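Local coordinates for conserved membrane protein (Chlamydia abortus, PDB 6GZU) that combines deubiquitinating and acetylating activities as a secreted chlamydial effector and induces fragmentation of the Golgi, at residues 24-32 with 238-249; 82-90 with 250-258. All blocks are in the same frame, centred on the assembly; numbering follows the deposited sequence. Where two conformers were deposited one is given.

Contact 1 of 2, residues 24-32 with 238-249; sequences STHLIRLSE and FLETIPQRPITQ
Arg29 and Ile247 mark the closest backbone approach, with CA atoms 5.5 Å apart, where the chain leaving helix 228-241 passes through a 3-10 segment and then runs as a loop past helix 20-33. Arg29 reaches out with CG anti to its backbone N (chi1 -180°), and the bend at chi3 turns its guanidinium so that two of its N-H groups find partners. NE donates to the backbone Arg245 O at 2.8 Å, close to the guanidinium plane, while NH1 donates to His26 ND1 within the planes of both groups. Ile242 lays CG2 over one guanidinium face, 3.5 Å from Arg29 CZ. The His26 ring is gripped at its other end by Asp213 of helix 204-217, which hydrogen-bonds to NE2, so its rotation is set from both sides. Onto one imidazole face Phe238 directs its ring edge, with centroids 5.2 Å apart and planes at 81°. Arg245 NH2 comes to the imidazole edge beside CE1, and the salt bridge from Arg245 NH1 to Asp213 probably offsets the charge it brings close to Arg29. Ile247 fits its CD1 against Thr25 CG2 (3.6 Å) and Ile28 CG2. Toward the end of the helix, Glu32 receives two successive backbone amides: Thr248 N meets the syn lone pair of OE1 almost straight at 3.0 Å, and Gln249 N reaches OE2 at 2.8 Å from above the carboxylate plane. Two waters also donate to Glu32 OE1, one of them continuing to Pro246 O, the other paired with Thr248 OG1. In this Ulp1-like, CE-clan domain, the arrangement is helix-to-loop packing, which fastens the chain beyond helix 228-241 along the first helix of the model.

Contact 2 of 2, residues 82-90 with 250-258; sequences NNYQDYPHL and ASDCTLNVL
Pro88 and Thr254 cross at about a right angle in the middle of this contact, where their CA atoms stand 5.3 Å apart. With chi1 at -61°, Thr254 holds OG1 anti to its carbonyl carbon and against the proline, 3.4 Å from Pro88 CB. The hydroxyl oxygen also comes near His89 N, but the angle there is too poor for a hydrogen bond. The side chain of His89 meets Thr254 through CB, and its ring leads off to Val39, whose backbone O pairs with NE2. One helical turn beyond Thr254, Val257 directs its CG2 branch at the loop, lying 3.6 Å from Tyr84 O and 4.1 Å from Pro88 CG, while CG1 lies near Gln85 O. Tyr84 also meets Cys253, whose SG in one of its two conformers lies 3.8 Å from Tyr84 CB. That sulfur approaches the tyrosine ring obliquely, 62° off the normal; because Cys253 has a second conformer, this sulfur-aromatic contact is doubtful. Ser251 is the N-cap of helix 252-257, its OG accepting from Thr254 N at 3.0 Å, and a water that donates to Pro88 O at 2.7 Å also pairs with this OG. Within the loop, Asn83 forms an Asx turn: OD1 accepts from Gln85 N in its carbonyl plane and from Asp86 N well above it, while ND2 donates to Asp86 OD2. No direct hydrogen bond joins the two segments. The loop thus rests on the helix through van der Waals packing about Pro88 and a water bridge, with its turn and the helix start each held by local bonds.

How the contacts relate
The segments of the two contacts alternate along the chain, and residues 250-258 follow directly on 238-249. Contacts 1 and 2 have centres 16 Å apart, yet they meet: Ile28 CD1 packs 3.7 Å from His89 CG, and Thr25 OG1 lies 3.8 Å from Leu258 CD2. Helix 20-33 is therefore common ground for the C-terminal chain and the 82-90 loop. Contact 2 lies nearer the zinc site of His60, Cys78, His80 and Cys95: Tyr87 packs edge-to-face with the His80 ring, and the His89 side chain is about 11 Å from the ion. Contact 1 instead engages helix 204-217, which begins at Cys204, probably the nucleophile of a Cys-His-Asp triad with His134 and Asp151.

Contact 1 of 2, residues 24-32 with 238-249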
loop_
_atom_site.group_PDB
_atom_site.type_symbol
_atom_site.label_atom_id
_atom_site.label_comp_id
_atom_site.label_asym_id
_atom_site.label_seq_id
_atom_site.Cartn_x
_atom_site.Cartn_y
_atom_site.Cartn_z
ATOM N N SER A 24 5.474 -6.189 -4.401
ATOM C CA SER A 24 6.545 -5.401 -3.794
ATOM C C SER A 24 7.638 -5.068 -4.800
ATOM O O SER A 24 8.232 -3.997 -4.702
ATOM C CB SER A 24 7.144 -6.152 -2.611
ATOM O OG SER A 24 6.206 -6.197 -1.552
ATOM N N THR A 25 7.894 -5.960 -5.746
ATOM C CA THR A 25 8.894 -5.697 -6.777
ATOM C C THR A 25 8.442 -4.488 -7.583
ATOM O O THR A 25 9.271 -3.643 -7.918
ATOM C CB THR A 25 9.069 -6.936 -7.688
ATOM O OG1 THR A 25 9.647 -7.982 -6.906
ATOM C CG2 THR A 25 10.020 -6.695 -8.891
ATOM N N HIS A 26 7.156 -4.431 -7.957
ATOM C CA HIS A 26 6.680 -3.257 -8.683
ATOM C C HIS A 26 6.763 -1.970 -7.873
ATOM O O HIS A 26 7.069 -0.911 -8.423
ATOM C CB HIS A 26 5.290 -3.456 -9.316
ATOM C CG HIS A 26 5.024 -2.483 -10.419
ATOM N ND1 HIS A 26 5.762 -2.493 -11.591
ATOM C CD2 HIS A 26 4.168 -1.437 -10.506
ATOM C CE1 HIS A 26 5.334 -1.511 -12.369
ATOM N NE2 HIS A 26 4.384 -0.844 -11.722
ATOM N N LEU A 27 6.459 -2.038 -6.584
ATOM C CA LEU A 27 6.623 -0.862 -5.718
ATOM C C LEU A 27 8.066 -0.387 -5.708
ATOM O O LEU A 27 8.328 0.810 -5.849
ATOM C CB LEU A 27 6.075 -1.123 -4.307
ATOM C CG LEU A 27 4.554 -1.009 -4.145
ATOM C CD1 LEU A 27 3.662 -1.596 -5.169
ATOM C CD2 LEU A 27 4.226 -1.537 -2.721
ATOM N N ILE A 28 9.028 -1.309 -5.618
ATOM C CA ILE A 28 10.430 -0.930 -5.653
ATOM C C ILE A 28 10.790 -0.316 -7.015
ATOM O O ILE A 28 11.507 0.704 -7.088
ATOM C CB ILE A 28 11.365 -2.149 -5.349
ATOM C CG1 ILE A 28 11.256 -2.567 -3.873
ATOM C CG2 ILE A 28 12.851 -1.860 -5.714
ATOM C CD1 ILE A 28 11.743 -1.468 -2.869
ATOM N N ARG A 29 10.316 -0.931 -8.099
ATOM C CA ARG A 29 10.488 -0.354 -9.437
ATOM C C ARG A 29 9.964 1.101 -9.468
ATOM O O ARG A 29 10.668 2.015 -9.908
ATOM C CB ARG A 29 9.757 -1.229 -10.441
ATOM C CG ARG A 29 9.810 -0.833 -11.874
ATOM C CD ARG A 29 9.034 -1.882 -12.716
ATOM N NE ARG A 29 9.659 -3.197 -12.770
ATOM C CZ ARG A 29 9.155 -4.357 -12.332
ATOM N NH1 ARG A 29 7.948 -4.442 -11.759
ATOM N NH2 ARG A 29 9.899 -5.461 -12.450
ATOM N N LEU A 30 8.754 1.311 -8.958
ATOM C CA LEU A 30 8.183 2.657 -8.889
ATOM C C LEU A 30 8.988 3.591 -8.011
ATOM O O LEU A 30 9.107 4.778 -8.322
ATOM C CB LEU A 30 6.719 2.605 -8.416
ATOM C CG LEU A 30 5.812 2.036 -9.497
ATOM C CD1 LEU A 30 4.430 1.789 -8.899
ATOM C CD2 LEU A 30 5.729 2.953 -10.686
ATOM N N SER A 31 9.562 3.073 -6.930
ATOM C CA SER A 31 10.345 3.923 -6.027
ATOM C C SER A 31 11.603 4.427 -6.694
ATOM O O SER A 31 12.150 5.427 -6.251
ATOM C CB SER A 31 10.695 3.191 -4.721
ATOM O OG SER A 31 11.798 2.310 -4.921
ATOM N N GLU A 32 12.061 3.779 -7.767
ATOM C CA GLU A 32 13.240 4.236 -8.487
ATOM C C GLU A 32 12.875 5.413 -9.381
ATOM O O GLU A 32 13.713 6.255 -9.691
ATOM C CB GLU A 32 13.873 3.099 -9.315
ATOM C CG GLU A 32 14.391 2.001 -8.423
ATOM C CD GLU A 32 15.292 1.008 -9.116
ATOM O OE1 GLU A 32 15.325 0.919 -10.386
ATOM O OE2 GLU A 32 15.982 0.301 -8.350
ATOM N N PHE A 238 0.082 -3.366 -19.910
ATOM C CA PHE A 238 0.872 -2.997 -18.741
ATOM C C PHE A 238 1.930 -4.034 -18.436
ATOM O O PHE A 238 3.108 -3.685 -18.250
ATOM C CB PHE A 238 -0.065 -2.784 -17.535
ATOM C CG PHE A 238 0.646 -2.737 -16.222
ATOM C CD1 PHE A 238 1.376 -1.602 -15.856
ATOM C CD2 PHE A 238 0.568 -3.807 -15.338
ATOM C CE1 PHE A 238 2.019 -1.524 -14.625
ATOM C CE2 PHE A 238 1.233 -3.759 -14.094
ATOM C CZ PHE A 238 1.960 -2.596 -13.743
ATOM N N LEU A 239 1.549 -5.325 -18.461
ATOM C CA LEU A 239 2.528 -6.374 -18.219
ATOM C C LEU A 239 3.665 -6.337 -19.224
ATOM O O LEU A 239 4.827 -6.610 -18.875
ATOM C CB LEU A 239 1.855 -7.753 -18.215
ATOM C CG LEU A 239 0.938 -7.980 -17.004
ATOM C CD1 LEU A 239 0.207 -9.303 -17.183
ATOM C CD2 LEU A 239 1.733 -7.961 -15.694
ATOM N N GLU A 240 3.355 -5.969 -20.464
ATOM C CA GLU A 240 4.364 -6.045 -21.504
ATOM C C GLU A 240 5.399 -4.932 -21.390
ATOM O O GLU A 240 6.441 -5.016 -22.042
ATOM C CB GLU A 240 3.749 -6.138 -22.909
ATOM C CG GLU A 240 3.161 -7.520 -23.147
ATOM C CD GLU A 240 2.322 -7.648 -24.411
ATOM O OE1 GLU A 240 2.116 -6.647 -25.139
ATOM O OE2 GLU A 240 1.859 -8.775 -24.680
ATOM N N THR A 241 5.149 -3.933 -20.532
ATOM C CA THR A 241 6.135 -2.869 -20.265
ATOM C C THR A 241 7.182 -3.332 -19.246
ATOM O O THR A 241 8.315 -2.827 -19.199
ATOM C CB THR A 241 5.493 -1.554 -19.729
ATOM O OG1 THR A 241 5.043 -1.729 -18.377
ATOM C CG2 THR A 241 4.315 -1.113 -20.583
ATOM N N ILE A 242 6.802 -4.301 -18.433
ATOM C CA ILE A 242 7.627 -4.642 -17.273
ATOM C C ILE A 242 9.043 -5.075 -17.673
ATOM O O ILE A 242 10.023 -4.678 -17.008
ATOM C CB ILE A 242 6.922 -5.664 -16.334
ATOM C CG1 ILE A 242 5.623 -5.052 -15.764
ATOM C CG2 ILE A 242 7.844 -6.018 -15.169
ATOM C CD1 ILE A 242 5.832 -3.779 -15.023
ATOM N N PRO A 243 9.204 -5.840 -18.758
ATOM C CA PRO A 243 10.599 -6.264 -19.036
ATOM C C PRO A 243 11.529 -5.136 -19.467
ATOM O O PRO A 243 12.762 -5.283 -19.400
ATOM C CB PRO A 243 10.409 -7.288 -20.180
ATOM C CG PRO A 243 9.035 -7.848 -19.944
ATOM C CD PRO A 243 8.238 -6.623 -19.558
ATOM N N GLN A 244 10.965 -4.014 -19.904
ATOM C CA GLN A 244 11.780 -2.862 -20.267
ATOM C C GLN A 244 12.070 -1.956 -19.081
ATOM O O GLN A 244 12.755 -0.940 -19.215
ATOM C CB GLN A 244 11.113 -2.057 -21.384
ATOM C CG GLN A 244 10.964 -2.823 -22.720
ATOM C CD GLN A 244 9.597 -3.458 -22.862
ATOM O OE1 GLN A 244 8.573 -2.824 -22.567
ATOM N NE2 GLN A 244 9.567 -4.732 -23.316
ATOM N N ARG A 245 11.563 -2.338 -17.919
ATOM C CA ARG A 245 11.697 -1.543 -16.693
ATOM C C ARG A 245 12.385 -2.286 -15.525
ATOM O O ARG A 245 11.804 -2.434 -14.448
ATOM C CB ARG A 245 10.305 -1.057 -16.238
ATOM C CG ARG A 245 9.535 -0.270 -17.295
ATOM C CD ARG A 245 8.058 -0.142 -16.916
ATOM N NE ARG A 245 7.873 0.715 -15.770
ATOM C CZ ARG A 245 6.705 0.877 -15.158
ATOM N NH1 ARG A 245 6.632 1.669 -14.120
ATOM N NH2 ARG A 245 5.624 0.204 -15.569
ATOM N N PRO A 246 13.635 -2.733 -15.733
ATOM C CA PRO A 246 14.332 -3.491 -14.700
ATOM C C PRO A 246 14.645 -2.606 -13.493
ATOM O O PRO A 246 14.787 -1.376 -13.590
ATOM C CB PRO A 246 15.617 -3.904 -15.407
ATOM C CG PRO A 246 15.801 -2.823 -16.490
ATOM C CD PRO A 246 14.415 -2.598 -16.964
ATOM N N ILE A 247 14.790 -3.262 -12.356
ATOM C CA ILE A 247 15.236 -2.593 -11.130
ATOM C C ILE A 247 16.745 -2.453 -11.232
ATOM O O ILE A 247 17.433 -3.421 -11.550
ATOM C CB ILE A 247 14.822 -3.414 -9.915
ATOM C CG1 ILE A 247 13.286 -3.316 -9.718
ATOM C CG2 ILE A 247 15.613 -2.951 -8.656
ATOM C CD1 ILE A 247 12.766 -4.302 -8.728
ATOM N N THR A 248 17.279 -1.246 -11.036
ATOM C CA THR A 248 18.734 -1.049 -11.210
ATOM C C THR A 248 19.417 -0.395 -10.002
ATOM O O THR A 248 20.641 -0.342 -9.944
ATOM C CB THR A 248 19.120 -0.178 -12.465
ATOM O OG1 THR A 248 18.650 1.175 -12.252
ATOM C CG2 THR A 248 18.493 -0.745 -13.725
ATOM N N GLN A 249 18.657 0.062 -9.014
ATOM C CA GLN A 249 19.287 0.771 -7.905
ATOM C C GLN A 249 19.203 0.010 -6.587
ATOM O O GLN A 249 19.570 0.543 -5.532
ATOM C CB GLN A 249 18.662 2.154 -7.706
ATOM C CG GLN A 249 18.585 3.077 -8.912
ATOM C CD GLN A 249 17.738 4.340 -8.630
ATOM O OE1 GLN A 249 17.498 4.713 -7.472
ATOM N NE2 GLN A 249 17.263 4.978 -9.694
HETATM O O HOH W 1 13.139 0.396 -11.943
HETATM O O HOH W 2 16.197 2.157 -12.608
#

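Contact 2 of 2, residues 82-90 with 250-258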
loop_
_atom_site.group_PDB
_atom_site.type_symbol
_atom_site.label_atom_id
_atom_site.label_comp_id
_atom_site.label_asym_id
_atom_site.label_seq_id
_atom_site.Cartn_x
_atom_site.Cartn_y
_atom_site.Cartn_z
ATOM N N ASN A 82 18.661 -0.489 9.820
ATOM C CA ASN A 82 19.275 -1.761 10.188
ATOM C C ASN A 82 18.265 -2.909 10.211
ATOM O O ASN A 82 18.372 -3.842 11.002
ATOM C CB ASN A 82 19.985 -1.623 11.538
ATOM C CG ASN A 82 21.249 -2.411 11.598
ATOM N N ASN A 83 17.266 -2.824 9.352
ATOM C CA ASN A 83 16.281 -3.901 9.250
ATOM C C ASN A 83 16.254 -4.418 7.821
ATOM O O ASN A 83 15.587 -3.850 6.965
ATOM C CB ASN A 83 14.889 -3.432 9.700
ATOM C CG ASN A 83 13.848 -4.525 9.637
ATOM O OD1 ASN A 83 14.018 -5.547 8.972
ATOM N ND2 ASN A 83 12.744 -4.302 10.308
ATOM N N TYR A 84 16.961 -5.513 7.570
ATOM C CA TYR A 84 17.123 -6.019 6.218
ATOM C C TYR A 84 16.115 -7.086 5.866
ATOM O O TYR A 84 16.139 -7.612 4.764
ATOM C CB TYR A 84 18.554 -6.551 6.043
ATOM C CG TYR A 84 19.555 -5.454 6.122
ATOM C CD1 TYR A 84 19.881 -4.699 4.996
ATOM C CD2 TYR A 84 20.166 -5.156 7.310
ATOM C CE1 TYR A 84 20.798 -3.673 5.073
ATOM C CE2 TYR A 84 21.099 -4.155 7.396
ATOM C CZ TYR A 84 21.396 -3.408 6.294
ATOM O OH TYR A 84 22.309 -2.404 6.450
ATOM N N GLN A 85 15.184 -7.379 6.773
ATOM C CA GLN A 85 14.120 -8.318 6.495
ATOM C C GLN A 85 12.911 -7.560 5.986
ATOM O O GLN A 85 12.375 -7.870 4.925
ATOM C CB GLN A 85 13.758 -9.067 7.752
ATOM C CG GLN A 85 12.639 -10.063 7.566
ATOM C CD GLN A 85 12.456 -10.875 8.815
ATOM O OE1 GLN A 85 12.048 -10.339 9.857
ATOM N NE2 GLN A 85 12.795 -12.167 8.743
ATOM N N ASP A 86 12.481 -6.543 6.730
ATOM C CA ASP A 86 11.372 -5.703 6.272
ATOM C C ASP A 86 11.804 -4.556 5.361
ATOM O O ASP A 86 11.099 -4.214 4.415
ATOM C CB ASP A 86 10.648 -5.077 7.458
ATOM C CG ASP A 86 10.045 -6.098 8.376
ATOM O OD1 ASP A 86 8.958 -6.614 8.037
ATOM O OD2 ASP A 86 10.618 -6.326 9.465
ATOM N N TYR A 87 12.932 -3.925 5.682
ATOM C CA TYR A 87 13.322 -2.675 5.010
ATOM C C TYR A 87 14.740 -2.653 4.473
ATOM O O TYR A 87 15.459 -1.698 4.722
ATOM C CB TYR A 87 13.116 -1.449 5.940
ATOM C CG TYR A 87 11.753 -1.414 6.589
ATOM C CD1 TYR A 87 10.621 -1.114 5.851
ATOM C CD2 TYR A 87 11.595 -1.676 7.965
ATOM C CE1 TYR A 87 9.360 -1.099 6.445
ATOM C CE2 TYR A 87 10.332 -1.664 8.574
ATOM C CZ TYR A 87 9.231 -1.372 7.800
ATOM O OH TYR A 87 7.997 -1.387 8.385
ATOM N N PRO A 88 15.142 -3.657 3.691
ATOM C CA PRO A 88 16.517 -3.571 3.178
ATOM C C PRO A 88 16.674 -2.385 2.224
ATOM O O PRO A 88 17.775 -1.848 2.088
ATOM C CB PRO A 88 16.677 -4.886 2.414
ATOM C CG PRO A 88 15.231 -5.286 2.028
ATOM C CD PRO A 88 14.402 -4.829 3.190
ATOM N N HIS A 89 15.569 -1.977 1.588
ATOM C CA HIS A 89 15.568 -0.885 0.614
ATOM C C HIS A 89 15.659 0.494 1.292
ATOM O O HIS A 89 15.809 1.509 0.603
ATOM C CB HIS A 89 14.314 -0.969 -0.256
ATOM C CG HIS A 89 13.047 -0.966 0.540
ATOM N ND1 HIS A 89 12.733 -1.963 1.445
ATOM C CD2 HIS A 89 12.027 -0.080 0.573
ATOM C CE1 HIS A 89 11.566 -1.688 2.001
ATOM N NE2 HIS A 89 11.108 -0.560 1.474
ATOM N N LEU A 90 15.522 0.538 2.619
ATOM C CA LEU A 90 15.622 1.810 3.361
ATOM C C LEU A 90 16.941 1.954 4.100
ATOM O O LEU A 90 17.198 2.999 4.701
ATOM C CB LEU A 90 14.490 1.948 4.386
ATOM C CG LEU A 90 13.089 1.959 3.763
ATOM C CD1 LEU A 90 11.996 2.137 4.822
ATOM C CD2 LEU A 90 13.002 3.028 2.645
ATOM N N ALA A 250 18.631 -1.185 -6.606
ATOM C CA ALA A 250 18.473 -1.971 -5.391
ATOM C C ALA A 250 19.729 -2.724 -5.012
ATOM O O ALA A 250 20.492 -3.202 -5.888
ATOM C CB ALA A 250 17.338 -2.966 -5.572
ATOM N N SER A 251 19.956 -2.828 -3.709
ATOM C CA SER A 251 21.069 -3.593 -3.199
ATOM C C SER A 251 20.839 -5.076 -3.429
ATOM O O SER A 251 19.696 -5.517 -3.638
ATOM C CB SER A 251 21.194 -3.358 -1.710
ATOM O OG SER A 251 20.063 -3.905 -1.073
ATOM N N ASP A 252 21.918 -5.851 -3.364
ATOM C CA ASP A 252 21.810 -7.301 -3.444
ATOM C C ASP A 252 20.888 -7.842 -2.339
ATOM O O ASP A 252 20.100 -8.767 -2.564
ATOM C CB ASP A 252 23.209 -7.953 -3.425
ATOM C CG ASP A 252 23.957 -7.787 -4.759
ATOM O OD1 ASP A 252 23.536 -6.944 -5.591
ATOM O OD2 ASP A 252 24.971 -8.484 -4.976
ATOM N N CYS A 253 20.940 -7.235 -1.153
ATOM C CA CYS A 253 20.067 -7.658 -0.081
ATOM C C CYS A 253 18.593 -7.489 -0.449
ATOM O O CYS A 253 17.789 -8.387 -0.218
ATOM C CB CYS A 253 20.375 -6.870 1.176
ATOM S SG CYS A 253 19.722 -7.676 2.579
ATOM N N THR A 254 18.242 -6.335 -1.013
ATOM C CA THR A 254 16.874 -6.082 -1.492
ATOM C C THR A 254 16.471 -7.055 -2.601
ATOM O O THR A 254 15.381 -7.624 -2.560
ATOM C CB THR A 254 16.700 -4.625 -1.953
ATOM O OG1 THR A 254 16.964 -3.761 -0.825
ATOM C CG2 THR A 254 15.299 -4.366 -2.495
ATOM N N LEU A 255 17.361 -7.280 -3.562
ATOM C CA LEU A 255 17.043 -8.195 -4.645
ATOM C C LEU A 255 16.798 -9.601 -4.098
ATOM O O LEU A 255 15.939 -10.330 -4.610
ATOM C CB LEU A 255 18.160 -8.205 -5.698
ATOM C CG LEU A 255 18.348 -6.863 -6.418
ATOM C CD1 LEU A 255 19.552 -6.894 -7.305
ATOM C CD2 LEU A 255 17.113 -6.453 -7.221
ATOM N N ASN A 256 17.548 -9.986 -3.064
ATOM C CA ASN A 256 17.394 -11.327 -2.509
ATOM C C ASN A 256 16.050 -11.486 -1.800
ATOM O O ASN A 256 15.380 -12.504 -1.946
ATOM C CB ASN A 256 18.575 -11.712 -1.593
ATOM C CG ASN A 256 19.112 -13.111 -1.905
ATOM N N VAL A 257 15.642 -10.466 -1.054
ATOM C CA VAL A 257 14.361 -10.494 -0.354
ATOM C C VAL A 257 13.194 -10.553 -1.339
ATOM O O VAL A 257 12.196 -11.233 -1.099
ATOM C CB VAL A 257 14.213 -9.254 0.565
ATOM C CG1 VAL A 257 12.814 -9.152 1.101
ATOM C CG2 VAL A 257 15.165 -9.346 1.709
ATOM N N LEU A 258 13.326 -9.851 -2.462
ATOM C CA LEU A 258 12.286 -9.851 -3.505
ATOM C C LEU A 258 12.219 -11.168 -4.252
ATOM O O LEU A 258 11.295 -11.392 -5.036
ATOM C CB LEU A 258 12.517 -8.703 -4.496
ATOM C CG LEU A 258 12.274 -7.305 -3.910
ATOM C CD1 LEU A 258 12.650 -6.233 -4.950
ATOM C CD2 LEU A 258 10.829 -7.105 -3.429
HETATM O O HOH W 3 20.088 -3.156 1.465
#